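Local coordinates for protein VP5 (PDB 6QGL) that probably drives fusion of the viral envelope with the host cell membrane, as an envelope protein of a pleomorphic virus infecting haloarchaea, at residues A[81-86]-A[102-107]; A[336-341]-A[447-452]; A[358-363]-A[425-430]; A[77-82]-A[241-246]. All blocks are in the same frame, centred on the assembly; numbering follows the deposited sequence.

Contact 1. Residues A[81-86]-A[102-107]; sequences TEAKIA and SAANSA
An antiparallel helical hairpin brings Ala83 and Ala86 of helix 73-92 against Ala103, Ala104 and Ala107 of helix 97-140. The axes of the two short segments run at 153° and approach to 7.5 Å, close for two helices, and the small side chains account for it: the CA atoms of Ala83 and Ala104 are 4.1 Å apart. At this distance methyl groups rest on the opposite backbone. Ala104 CB lies 3.4 Å from Ala83 O, and Ala86 CB is equally near Ala103 O, at 3.4 Å. One CA-H...O contact adds to this, Ala104 CA to Ala83 O at 3.6 Å. No hydrogen bond crosses between the segments. Methyl to methyl, Ala83 CB meets Ala104 CB at 4.0 Å, while Ala107 CB reaches Ala86 CB at 4.3 Å. Glu82 flanks the alanines: with CG anti to the backbone N (chi1 -156°) and an extended chain, its carboxylate comes alongside Ala107, OE2 3.9 Å from Ala107 CB, and OE1 has a long, weak ion pair with Arg275. Helix 229-257 closes one flank of the hairpin through Ile250, which touches both Ala83 and Ala104, and helix 480-496 packs against Thr81, Lys84 and Ile85 through Trp483.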
loop_
_atom_site.group_PDB
_atom_site.type_symbol
_atom_site.label_atom_id
_atom_site.label_comp_id
_atom_site.label_asym_id
_atom_site.label_seq_id
_atom_site.Cartn_x
_atom_site.Cartn_y
_atom_site.Cartn_z
ATOM N N THR A 81 -7.788 -22.429 -1.892
ATOM C CA THR A 81 -6.652 -23.360 -1.968
ATOM C C THR A 81 -6.505 -24.087 -0.636
ATOM O O THR A 81 -6.581 -25.314 -0.593
ATOM C CB THR A 81 -5.335 -22.634 -2.336
ATOM O OG1 THR A 81 -5.518 -21.829 -3.497
ATOM C CG2 THR A 81 -4.172 -23.596 -2.566
ATOM N N GLU A 82 -6.373 -23.310 0.449
ATOM C CA GLU A 82 -6.163 -23.799 1.807
ATOM C C GLU A 82 -7.292 -24.693 2.321
ATOM O O GLU A 82 -7.011 -25.754 2.881
ATOM C CB GLU A 82 -5.893 -22.633 2.767
ATOM C CG GLU A 82 -5.122 -23.043 4.018
ATOM C CD GLU A 82 -5.168 -22.092 5.203
ATOM O OE1 GLU A 82 -5.463 -20.892 5.000
ATOM O OE2 GLU A 82 -4.889 -22.545 6.337
ATOM N N ALA A 83 -8.555 -24.283 2.108
ATOM C CA ALA A 83 -9.728 -25.046 2.536
ATOM C C ALA A 83 -9.928 -26.331 1.741
ATOM O O ALA A 83 -10.301 -27.347 2.331
ATOM C CB ALA A 83 -10.965 -24.192 2.448
ATOM N N LYS A 84 -9.692 -26.290 0.410
ATOM C CA LYS A 84 -9.836 -27.464 -0.459
ATOM C C LYS A 84 -8.846 -28.546 -0.092
ATOM O O LYS A 84 -9.235 -29.705 -0.017
ATOM C CB LYS A 84 -9.710 -27.104 -1.937
ATOM C CG LYS A 84 -11.019 -26.694 -2.519
ATOM C CD LYS A 84 -10.817 -26.134 -3.907
ATOM C CE LYS A 84 -12.102 -25.544 -4.428
ATOM N NZ LYS A 84 -11.988 -25.133 -5.842
ATOM N N ILE A 85 -7.582 -28.166 0.190
ATOM C CA ILE A 85 -6.515 -29.080 0.627
ATOM C C ILE A 85 -6.941 -29.789 1.924
ATOM O O ILE A 85 -6.885 -31.016 1.986
ATOM C CB ILE A 85 -5.147 -28.344 0.751
ATOM C CG1 ILE A 85 -4.619 -27.958 -0.646
ATOM C CG2 ILE A 85 -4.108 -29.169 1.541
ATOM C CD1 ILE A 85 -3.622 -26.863 -0.673
ATOM N N ALA A 86 -7.427 -29.020 2.920
ATOM C CA ALA A 86 -7.917 -29.529 4.206
ATOM C C ALA A 86 -9.087 -30.504 4.013
ATOM O O ALA A 86 -9.143 -31.530 4.695
ATOM C CB ALA A 86 -8.339 -28.372 5.098
ATOM N N SER A 102 -15.648 -29.329 8.388
ATOM C CA SER A 102 -15.014 -28.881 9.627
ATOM C C SER A 102 -13.546 -28.536 9.379
ATOM O O SER A 102 -13.101 -27.472 9.801
ATOM C CB SER A 102 -15.135 -29.950 10.712
ATOM O OG SER A 102 -14.822 -29.430 11.993
ATOM N N ALA A 103 -12.809 -29.413 8.658
ATOM C CA ALA A 103 -11.397 -29.196 8.334
ATOM C C ALA A 103 -11.216 -28.013 7.388
ATOM O O ALA A 103 -10.305 -27.211 7.593
ATOM C CB ALA A 103 -10.794 -30.448 7.730
ATOM N N ALA A 104 -12.100 -27.890 6.378
ATOM C CA ALA A 104 -12.080 -26.807 5.394
ATOM C C ALA A 104 -12.388 -25.461 6.036
ATOM O O ALA A 104 -11.668 -24.496 5.781
ATOM C CB ALA A 104 -13.069 -27.093 4.281
ATOM N N ASN A 105 -13.435 -25.398 6.884
ATOM C CA ASN A 105 -13.827 -24.164 7.560
ATOM C C ASN A 105 -12.863 -23.763 8.661
ATOM O O ASN A 105 -12.747 -22.568 8.928
ATOM C CB ASN A 105 -15.265 -24.218 8.060
ATOM C CG ASN A 105 -16.295 -24.258 6.961
ATOM O OD1 ASN A 105 -16.315 -23.422 6.045
ATOM N ND2 ASN A 105 -17.189 -25.224 7.050
ATOM N N SER A 106 -12.140 -24.737 9.271
ATOM C CA SER A 106 -11.124 -24.435 10.286
ATOM C C SER A 106 -9.947 -23.730 9.615
ATOM O O SER A 106 -9.336 -22.854 10.224
ATOM C CB SER A 106 -10.653 -25.696 10.999
ATOM O OG SER A 106 -11.679 -26.226 11.820
ATOM N N ALA A 107 -9.658 -24.087 8.345
ATOM C CA ALA A 107 -8.611 -23.457 7.543
ATOM C C ALA A 107 -9.022 -22.020 7.211
ATOM O O ALA A 107 -8.204 -21.114 7.381
ATOM C CB ALA A 107 -8.368 -24.251 6.273
#

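Contact 2. Residues A[336-341]-A[447-452]; sequences QTYDPS and FTVDKL
Thr337 and Tyr338 pair with Thr448 and Phe447 as a short antiparallel strand contact. Three backbone hydrogen bonds define the register. Tyr338 N to Phe447 O (2.8 Å) and Phe447 N to Tyr338 O (3.0 Å) make Tyr338-Phe447 a hydrogen-bonded pair; Val449 N to Gln336 O, at 3.1 Å, extends the pairing past the non-hydrogen-bonded pair Thr337-Thr448. Two CA-H...O contacts, from Thr448 CA to Gln336 O and from Thr337 CA to Phe447 O, supplement these bonds.

The apolar contacts divide between the two faces. On the threonine face Thr337 and Thr448 run alongside each other, and their CG2 methyls touch. On the aromatic face Phe447 CG sits between its own backbone N and carbonyl carbon (chi1 62°), which swings the ring over the neighbouring strand. Tyr338 CB then stands over one face of that ring in a CH-pi contact, 4.1 Å from the Phe447 centroid and 26° off the normal. Pro340 CG comes to the ring edge, 3.6 Å from Phe447 CE2. The two aromatic rings are inclined at 41°, and Val449 CG2 lies at the edge of the tyrosine ring, 4.2 Å from Tyr338 CE2.

Among the polar groups, Asp339 OD1 accepts from Ser341 N, an Asx turn, and the Tyr338 hydroxyl is hydrogen-bonded to Ser333 N, outside the two segments. Strand 337-338 forms one margin of a six-stranded antiparallel sheet, while strand 447-454 separates it from strand 305-311, whose Ile309 packs on Phe447 and Val449.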
loop_
_atom_site.group_PDB
_atom_site.type_symbol
_atom_site.label_atom_id
_atom_site.label_comp_id
_atom_site.label_asym_id
_atom_site.label_seq_id
_atom_site.Cartn_x
_atom_site.Cartn_y
_atom_site.Cartn_z
ATOM N N GLN A 336 3.357 3.423 -26.725
ATOM C CA GLN A 336 2.020 3.853 -26.313
ATOM C C GLN A 336 2.008 4.531 -24.940
ATOM O O GLN A 336 2.838 4.218 -24.084
ATOM C CB GLN A 336 1.035 2.668 -26.341
ATOM C CG GLN A 336 0.709 2.143 -27.738
ATOM C CD GLN A 336 -0.179 3.079 -28.519
ATOM O OE1 GLN A 336 -1.369 3.239 -28.226
ATOM N NE2 GLN A 336 0.383 3.718 -29.533
ATOM N N THR A 337 1.046 5.451 -24.744
ATOM C CA THR A 337 0.826 6.230 -23.519
ATOM C C THR A 337 -0.442 5.706 -22.822
ATOM O O THR A 337 -1.494 5.624 -23.464
ATOM C CB THR A 337 0.705 7.739 -23.857
ATOM O OG1 THR A 337 -0.570 8.008 -24.444
ATOM C CG2 THR A 337 1.791 8.226 -24.807
ATOM N N TYR A 338 -0.349 5.357 -21.524
ATOM C CA TYR A 338 -1.488 4.819 -20.769
ATOM C C TYR A 338 -1.842 5.621 -19.526
ATOM O O TYR A 338 -0.953 6.003 -18.766
ATOM C CB TYR A 338 -1.242 3.351 -20.380
ATOM C CG TYR A 338 -1.063 2.423 -21.560
ATOM C CD1 TYR A 338 -2.163 1.906 -22.240
ATOM C CD2 TYR A 338 0.205 2.051 -21.992
ATOM C CE1 TYR A 338 -2.005 1.052 -23.330
ATOM C CE2 TYR A 338 0.377 1.191 -23.077
ATOM C CZ TYR A 338 -0.732 0.697 -23.746
ATOM O OH TYR A 338 -0.575 -0.146 -24.818
ATOM N N ASP A 339 -3.147 5.845 -19.304
ATOM C CA ASP A 339 -3.635 6.535 -18.114
ATOM C C ASP A 339 -4.322 5.501 -17.229
ATOM O O ASP A 339 -5.374 4.989 -17.614
ATOM C CB ASP A 339 -4.584 7.701 -18.461
ATOM C CG ASP A 339 -5.062 8.531 -17.272
ATOM O OD1 ASP A 339 -4.621 8.257 -16.127
ATOM O OD2 ASP A 339 -5.880 9.451 -17.484
ATOM N N PRO A 340 -3.747 5.198 -16.042
ATOM C CA PRO A 340 -4.339 4.176 -15.160
ATOM C C PRO A 340 -5.686 4.513 -14.535
ATOM O O PRO A 340 -6.311 3.621 -13.959
ATOM C CB PRO A 340 -3.265 3.953 -14.094
ATOM C CG PRO A 340 -2.021 4.545 -14.659
ATOM C CD PRO A 340 -2.478 5.692 -15.484
ATOM N N SER A 341 -6.142 5.773 -14.649
ATOM C CA SER A 341 -7.437 6.198 -14.113
ATOM C C SER A 341 -8.596 5.629 -14.947
ATOM O O SER A 341 -9.697 5.445 -14.422
ATOM C CB SER A 341 -7.519 7.719 -14.030
ATOM O OG SER A 341 -7.488 8.330 -15.309
ATOM N N PHE A 447 1.622 7.236 -17.860
ATOM C CA PHE A 447 2.956 6.726 -18.159
ATOM C C PHE A 447 3.063 6.316 -19.623
ATOM O O PHE A 447 2.054 5.975 -20.245
ATOM C CB PHE A 447 3.292 5.529 -17.244
ATOM C CG PHE A 447 2.407 4.305 -17.371
ATOM C CD1 PHE A 447 2.651 3.346 -18.351
ATOM C CD2 PHE A 447 1.374 4.076 -16.471
ATOM C CE1 PHE A 447 1.844 2.210 -18.462
ATOM C CE2 PHE A 447 0.575 2.931 -16.574
ATOM C CZ PHE A 447 0.814 2.008 -17.570
ATOM N N THR A 448 4.288 6.321 -20.164
ATOM C CA THR A 448 4.545 5.884 -21.538
ATOM C C THR A 448 5.572 4.751 -21.498
ATOM O O THR A 448 6.597 4.872 -20.820
ATOM C CB THR A 448 4.953 7.051 -22.469
ATOM O OG1 THR A 448 6.231 7.541 -22.098
ATOM C CG2 THR A 448 3.997 8.202 -22.427
ATOM N N VAL A 449 5.273 3.642 -22.193
ATOM C CA VAL A 449 6.150 2.472 -22.265
ATOM C C VAL A 449 7.180 2.747 -23.366
ATOM O O VAL A 449 6.823 2.752 -24.541
ATOM C CB VAL A 449 5.361 1.149 -22.501
ATOM C CG1 VAL A 449 6.289 -0.064 -22.485
ATOM C CG2 VAL A 449 4.237 0.978 -21.479
ATOM N N ASP A 450 8.439 3.030 -22.980
ATOM C CA ASP A 450 9.514 3.340 -23.929
ATOM C C ASP A 450 9.941 2.110 -24.719
ATOM O O ASP A 450 9.816 2.096 -25.945
ATOM C CB ASP A 450 10.723 3.987 -23.221
ATOM C CG ASP A 450 10.416 5.288 -22.508
ATOM O OD1 ASP A 450 9.752 6.155 -23.116
ATOM O OD2 ASP A 450 10.862 5.450 -21.351
ATOM N N LYS A 451 10.427 1.074 -24.014
ATOM C CA LYS A 451 10.884 -0.176 -24.616
ATOM C C LYS A 451 10.550 -1.388 -23.746
ATOM O O LYS A 451 10.435 -1.263 -22.522
ATOM C CB LYS A 451 12.396 -0.119 -24.947
ATOM C CG LYS A 451 13.326 0.026 -23.739
ATOM C CD LYS A 451 14.794 0.045 -24.135
ATOM C CE LYS A 451 15.692 0.165 -22.928
ATOM N NZ LYS A 451 17.129 0.187 -23.307
ATOM N N LEU A 452 10.397 -2.558 -24.389
ATOM C CA LEU A 452 10.124 -3.834 -23.733
ATOM C C LEU A 452 11.255 -4.802 -24.073
ATOM O O LEU A 452 11.388 -5.228 -25.221
ATOM C CB LEU A 452 8.749 -4.396 -24.141
ATOM C CG LEU A 452 7.529 -3.701 -23.535
ATOM C CD1 LEU A 452 6.290 -3.958 -24.364
ATOM C CD2 LEU A 452 7.302 -4.142 -22.104
#

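Contact 3. Residues A[358-363]-A[425-430]; sequences GPWDAI and DSARFV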
loop_
_atom_site.group_PDB
_atom_site.type_symbol
_atom_site.label_atom_id
_atom_site.label_comp_id
_atom_site.label_asym_id
_atom_site.label_seq_id
_atom_site.Cartn_x
_atom_site.Cartn_y
_atom_site.Cartn_z
ATOM N N GLY A 358 15.689 11.427 -14.286
ATOM C CA GLY A 358 14.920 12.282 -15.183
ATOM C C GLY A 358 15.435 13.708 -15.266
ATOM O O GLY A 358 16.195 14.137 -14.393
ATOM N N PRO A 359 15.031 14.487 -16.297
ATOM C CA PRO A 359 15.522 15.871 -16.404
ATOM C C PRO A 359 14.807 16.845 -15.473
ATOM O O PRO A 359 13.595 16.739 -15.266
ATOM C CB PRO A 359 15.286 16.227 -17.882
ATOM C CG PRO A 359 14.709 14.985 -18.531
ATOM C CD PRO A 359 14.148 14.154 -17.429
ATOM N N TRP A 360 15.570 17.800 -14.919
ATOM C CA TRP A 360 15.062 18.836 -14.026
ATOM C C TRP A 360 15.122 20.192 -14.742
ATOM O O TRP A 360 16.130 20.899 -14.664
ATOM C CB TRP A 360 15.843 18.849 -12.700
ATOM C CG TRP A 360 15.237 19.758 -11.680
ATOM C CD1 TRP A 360 15.564 21.060 -11.443
ATOM C CD2 TRP A 360 14.132 19.458 -10.819
ATOM N NE1 TRP A 360 14.751 21.582 -10.466
ATOM C CE2 TRP A 360 13.865 20.619 -10.060
ATOM C CE3 TRP A 360 13.349 18.313 -10.602
ATOM C CZ2 TRP A 360 12.853 20.667 -9.094
ATOM C CZ3 TRP A 360 12.345 18.363 -9.647
ATOM C CH2 TRP A 360 12.105 19.528 -8.906
ATOM N N ASP A 361 14.043 20.530 -15.467
ATOM C CA ASP A 361 13.935 21.767 -16.244
ATOM C C ASP A 361 13.498 22.985 -15.416
ATOM O O ASP A 361 13.684 24.119 -15.866
ATOM C CB ASP A 361 13.015 21.569 -17.468
ATOM C CG ASP A 361 13.400 20.433 -18.406
ATOM O OD1 ASP A 361 14.614 20.159 -18.548
ATOM O OD2 ASP A 361 12.489 19.830 -19.011
ATOM N N ALA A 362 12.933 22.754 -14.210
ATOM C CA ALA A 362 12.459 23.812 -13.309
ATOM C C ALA A 362 13.609 24.387 -12.452
ATOM O O ALA A 362 13.613 24.250 -11.225
ATOM C CB ALA A 362 11.333 23.278 -12.430
ATOM N N ILE A 363 14.580 25.037 -13.120
ATOM C CA ILE A 363 15.775 25.622 -12.502
ATOM C C ILE A 363 16.126 26.990 -13.115
ATOM O O ILE A 363 16.022 27.167 -14.331
ATOM C CB ILE A 363 16.963 24.598 -12.551
ATOM C CG1 ILE A 363 18.165 25.054 -11.686
ATOM C CG2 ILE A 363 17.392 24.248 -13.997
ATOM C CD1 ILE A 363 19.116 23.950 -11.282
ATOM N N ASP A 425 23.877 24.979 -16.971
ATOM C CA ASP A 425 23.893 24.432 -18.329
ATOM C C ASP A 425 22.708 23.472 -18.481
ATOM O O ASP A 425 21.958 23.556 -19.456
ATOM C CB ASP A 425 25.223 23.698 -18.595
ATOM C CG ASP A 425 25.400 23.233 -20.028
ATOM O OD1 ASP A 425 25.643 24.091 -20.905
ATOM O OD2 ASP A 425 25.309 22.010 -20.270
ATOM N N SER A 426 22.545 22.573 -17.494
ATOM C CA SER A 426 21.494 21.564 -17.404
ATOM C C SER A 426 21.432 21.021 -15.979
ATOM O O SER A 426 22.380 21.195 -15.207
ATOM C CB SER A 426 21.757 20.420 -18.384
ATOM O OG SER A 426 23.049 19.860 -18.209
ATOM N N ALA A 427 20.309 20.369 -15.633
ATOM C CA ALA A 427 20.084 19.741 -14.332
ATOM C C ALA A 427 19.233 18.494 -14.497
ATOM O O ALA A 427 18.322 18.473 -15.328
ATOM C CB ALA A 427 19.408 20.713 -13.376
ATOM N N ARG A 428 19.543 17.450 -13.723
ATOM C CA ARG A 428 18.804 16.189 -13.738
ATOM C C ARG A 428 18.680 15.619 -12.332
ATOM O O ARG A 428 19.572 15.832 -11.511
ATOM C CB ARG A 428 19.435 15.166 -14.712
ATOM C CG ARG A 428 20.802 14.610 -14.306
ATOM C CD ARG A 428 21.103 13.318 -15.035
ATOM N NE ARG A 428 22.270 12.634 -14.480
ATOM C CZ ARG A 428 22.440 11.316 -14.489
ATOM N NH1 ARG A 428 23.527 10.778 -13.953
ATOM N NH2 ARG A 428 21.509 10.523 -15.003
ATOM N N PHE A 429 17.581 14.910 -12.046
ATOM C CA PHE A 429 17.405 14.281 -10.740
ATOM C C PHE A 429 17.727 12.801 -10.842
ATOM O O PHE A 429 17.354 12.154 -11.818
ATOM C CB PHE A 429 16.009 14.535 -10.141
ATOM C CG PHE A 429 14.835 14.017 -10.936
ATOM C CD1 PHE A 429 14.220 14.812 -11.897
ATOM C CD2 PHE A 429 14.301 12.760 -10.679
ATOM C CE1 PHE A 429 13.123 14.338 -12.624
ATOM C CE2 PHE A 429 13.205 12.287 -11.408
ATOM C CZ PHE A 429 12.622 13.081 -12.372
ATOM N N VAL A 430 18.481 12.287 -9.868
ATOM C CA VAL A 430 18.915 10.888 -9.787
ATOM C C VAL A 430 18.641 10.419 -8.341
ATOM O O VAL A 430 18.592 11.257 -7.438
ATOM C CB VAL A 430 20.414 10.755 -10.204
ATOM C CG1 VAL A 430 20.936 9.327 -10.048
ATOM C CG2 VAL A 430 20.643 11.246 -11.630
#
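Phe429 lays its ring over the backbone of Gly358, across a short antiparallel pairing of strands 357-359 and 422-431. From CB, a chi1 of 61° folds the side chain back above its own main chain and places the ring on Gly358. Phe429 CG is 3.7 Å from Gly358 O; next, Phe429 CD1 touches two groups, Gly358 O at 3.3 Å and Trp360 CE3 at 3.8 Å, the tryptophan and phenylalanine side chains crossing at about a right angle. Phe429 CE1 has Pro359 O near the ring plane at its edge, and Phe429 CZ at the far end lies 3.7 Å from Gly358 CA. That carbon makes a CH-pi contact over the ring face, 22° off the normal. Because Gly358 has no side chain, the ring can lie directly on the peptide.

Backbone bonds hold the glycine under it: Phe429 N to Gly358 O at 2.8 Å and Gly358 N to Phe429 O at 3.1 Å. Trp360 N continues the pairing to Ala427 O at 2.9 Å, from 39° above the carbonyl plane. Ala427 CB touches Ile363 CD1 at 3.9 Å. Arg428 extends from the strand to salt bridges with Glu357 and Glu385. Tyr379 meets both Phe429 and Trp360 edge-to-face. Strand 382-388 pairs with strand 422-431 as well, its Ile384 touching Trp360 and its Val386 touching Ile363, both of which strand 371-374 also contacts through Ile374.

Contact 4. Residues A[77-82]-A[241-246]; sequences HTAYTE and TVFQNV
Helix segments 77-82 and 241-246 run roughly parallel, their axes inclined by 29° (signed crossing angle -29°) and 9.7 Å apart at closest approach, with the CA atoms of Tyr80 and Val246 nearest each other at 6.2 Å. The main apolar contact joins Ala79 to Val246. The alanine methyl points toward the other helix and is met by both branches of the valine, Val246 CG1 at 3.6 Å and Val246 CG2 at 3.7 Å from Ala79 CB. With CG1 anti to the backbone N (chi1 176°) and CG2 anti to the carbonyl carbon, both branches turn toward helix 73-92 and rest together against the alanine methyl. Phe243, one helical turn earlier, contributes a looser contact, its CE1 lying 4.5 Å from Ala79 CB.

Tyr80 brings its phenol to the backbone of the second helix. Tyr80 CE1 is 4.1 Å from Val246 O, and the hydroxyl oxygen, Tyr80 OH, is 3.4 Å from Asn245 O. Within helix 73-92, His77 O receives two hydrogen bonds from Thr81, through its backbone N and through OG1, the latter at 2.8 Å.

Four of the five touching residues are buried. A polar link lies just beyond the apolar centre, where Asn245 ND2 bonds to Glu76 OE2 of helix 73-92. Helix 97-140 adds Tyr111 against Ala79 and Glu112 against Phe243, while helix 480-496 packs on His77 and Thr81 through Leu486.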
loop_
_atom_site.group_PDB
_atom_site.type_symbol
_atom_site.label_atom_id
_atom_site.label_comp_id
_atom_site.label_asym_id
_atom_site.label_seq_id
_atom_site.Cartn_x
_atom_site.Cartn_y
_atom_site.Cartn_z
ATOM N N HIS A 77 -9.017 -16.735 -3.562
ATOM C CA HIS A 77 -8.230 -17.790 -4.207
ATOM C C HIS A 77 -7.383 -18.531 -3.164
ATOM O O HIS A 77 -7.410 -19.760 -3.128
ATOM C CB HIS A 77 -7.345 -17.191 -5.319
ATOM C CG HIS A 77 -6.602 -18.201 -6.142
ATOM N ND1 HIS A 77 -7.255 -19.009 -7.060
ATOM C CD2 HIS A 77 -5.277 -18.474 -6.187
ATOM C CE1 HIS A 77 -6.314 -19.757 -7.613
ATOM N NE2 HIS A 77 -5.108 -19.470 -7.123
ATOM N N THR A 78 -6.672 -17.772 -2.297
ATOM C CA THR A 78 -5.824 -18.277 -1.207
ATOM C C THR A 78 -6.665 -19.088 -0.215
ATOM O O THR A 78 -6.244 -20.171 0.200
ATOM C CB THR A 78 -5.094 -17.106 -0.502
ATOM O OG1 THR A 78 -4.431 -16.298 -1.473
ATOM C CG2 THR A 78 -4.079 -17.575 0.539
ATOM N N ALA A 79 -7.852 -18.562 0.150
ATOM C CA ALA A 79 -8.774 -19.205 1.083
ATOM C C ALA A 79 -9.353 -20.499 0.511
ATOM O O ALA A 79 -9.530 -21.455 1.265
ATOM C CB ALA A 79 -9.884 -18.248 1.471
ATOM N N TYR A 80 -9.616 -20.538 -0.819
ATOM C CA TYR A 80 -10.127 -21.727 -1.507
ATOM C C TYR A 80 -9.050 -22.804 -1.548
ATOM O O TYR A 80 -9.363 -23.960 -1.272
ATOM C CB TYR A 80 -10.562 -21.407 -2.949
ATOM C CG TYR A 80 -12.034 -21.126 -3.172
ATOM C CD1 TYR A 80 -13.000 -22.093 -2.900
ATOM C CD2 TYR A 80 -12.451 -19.947 -3.782
ATOM C CE1 TYR A 80 -14.353 -21.851 -3.141
ATOM C CE2 TYR A 80 -13.797 -19.700 -4.042
ATOM C CZ TYR A 80 -14.745 -20.654 -3.718
ATOM O OH TYR A 80 -16.069 -20.398 -3.977
ATOM N N THR A 81 -7.788 -22.429 -1.892
ATOM C CA THR A 81 -6.652 -23.360 -1.968
ATOM C C THR A 81 -6.505 -24.087 -0.636
ATOM O O THR A 81 -6.581 -25.314 -0.593
ATOM C CB THR A 81 -5.335 -22.634 -2.336
ATOM O OG1 THR A 81 -5.518 -21.829 -3.497
ATOM C CG2 THR A 81 -4.172 -23.596 -2.566
ATOM N N GLU A 82 -6.373 -23.310 0.449
ATOM C CA GLU A 82 -6.163 -23.799 1.807
ATOM C C GLU A 82 -7.292 -24.693 2.321
ATOM O O GLU A 82 -7.011 -25.754 2.881
ATOM C CB GLU A 82 -5.893 -22.633 2.767
ATOM C CG GLU A 82 -5.122 -23.043 4.018
ATOM C CD GLU A 82 -5.168 -22.092 5.203
ATOM O OE1 GLU A 82 -5.463 -20.892 5.000
ATOM O OE2 GLU A 82 -4.889 -22.545 6.337
ATOM N N THR A 241 -17.485 -9.927 1.778
ATOM C CA THR A 241 -17.918 -10.528 0.518
ATOM C C THR A 241 -17.050 -11.739 0.182
ATOM O O THR A 241 -17.581 -12.821 -0.062
ATOM C CB THR A 241 -17.909 -9.469 -0.616
ATOM O OG1 THR A 241 -18.713 -8.353 -0.233
ATOM C CG2 THR A 241 -18.405 -10.023 -1.944
ATOM N N VAL A 242 -15.726 -11.546 0.199
ATOM C CA VAL A 242 -14.708 -12.544 -0.106
ATOM C C VAL A 242 -14.836 -13.777 0.796
ATOM O O VAL A 242 -14.941 -14.878 0.265
ATOM C CB VAL A 242 -13.295 -11.895 -0.089
ATOM C CG1 VAL A 242 -12.184 -12.924 0.090
ATOM C CG2 VAL A 242 -13.069 -11.073 -1.350
ATOM N N PHE A 243 -14.891 -13.605 2.129
ATOM C CA PHE A 243 -14.993 -14.751 3.032
ATOM C C PHE A 243 -16.388 -15.406 3.056
ATOM O O PHE A 243 -16.488 -16.595 3.378
ATOM C CB PHE A 243 -14.501 -14.398 4.432
ATOM C CG PHE A 243 -13.014 -14.132 4.484
ATOM C CD1 PHE A 243 -12.094 -15.158 4.282
ATOM C CD2 PHE A 243 -12.531 -12.854 4.729
ATOM C CE1 PHE A 243 -10.719 -14.905 4.329
ATOM C CE2 PHE A 243 -11.156 -12.605 4.787
ATOM C CZ PHE A 243 -10.260 -13.628 4.582
ATOM N N GLN A 244 -17.442 -14.667 2.648
ATOM C CA GLN A 244 -18.784 -15.238 2.537
ATOM C C GLN A 244 -18.801 -16.165 1.320
ATOM O O GLN A 244 -19.279 -17.298 1.418
ATOM C CB GLN A 244 -19.862 -14.139 2.413
ATOM C CG GLN A 244 -21.294 -14.697 2.347
ATOM C CD GLN A 244 -22.386 -13.712 2.690
ATOM O OE1 GLN A 244 -22.156 -12.514 2.914
ATOM N NE2 GLN A 244 -23.615 -14.209 2.730
ATOM N N ASN A 245 -18.225 -15.686 0.190
ATOM C CA ASN A 245 -18.111 -16.420 -1.069
ATOM C C ASN A 245 -17.305 -17.708 -0.916
ATOM O O ASN A 245 -17.674 -18.706 -1.524
ATOM C CB ASN A 245 -17.511 -15.541 -2.173
ATOM C CG ASN A 245 -18.379 -14.393 -2.648
ATOM O OD1 ASN A 245 -19.597 -14.338 -2.432
ATOM N ND2 ASN A 245 -17.757 -13.435 -3.316
ATOM N N VAL A 246 -16.217 -17.687 -0.106
ATOM C CA VAL A 246 -15.356 -18.852 0.146
ATOM C C VAL A 246 -16.130 -19.922 0.916
ATOM O O VAL A 246 -16.137 -21.074 0.492
ATOM C CB VAL A 246 -14.014 -18.488 0.847
ATOM C CG1 VAL A 246 -13.203 -19.732 1.184
ATOM C CG2 VAL A 246 -13.184 -17.551 -0.008
#

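Contacts 1 and 4 share Thr81 and Glu82 on helix 73-92, and their centres are 10 Å apart; one joins that helix to helix 97-140, the other to helix 229-257, so together they tie three helices into a bundle in the N-terminal part of the envelope protein. Contacts 2 and 3 follow later in the chain, contact 3 nested inside the loop closed by contact 2. Their centres are 22 Å apart and their nearest atoms about 10 Å apart, and each pairs strands of a different antiparallel sheet in the later, beta-rich part. Contact 3 lies about 56 Å from contact 1, between centres, on the opposite side of the chain's centre.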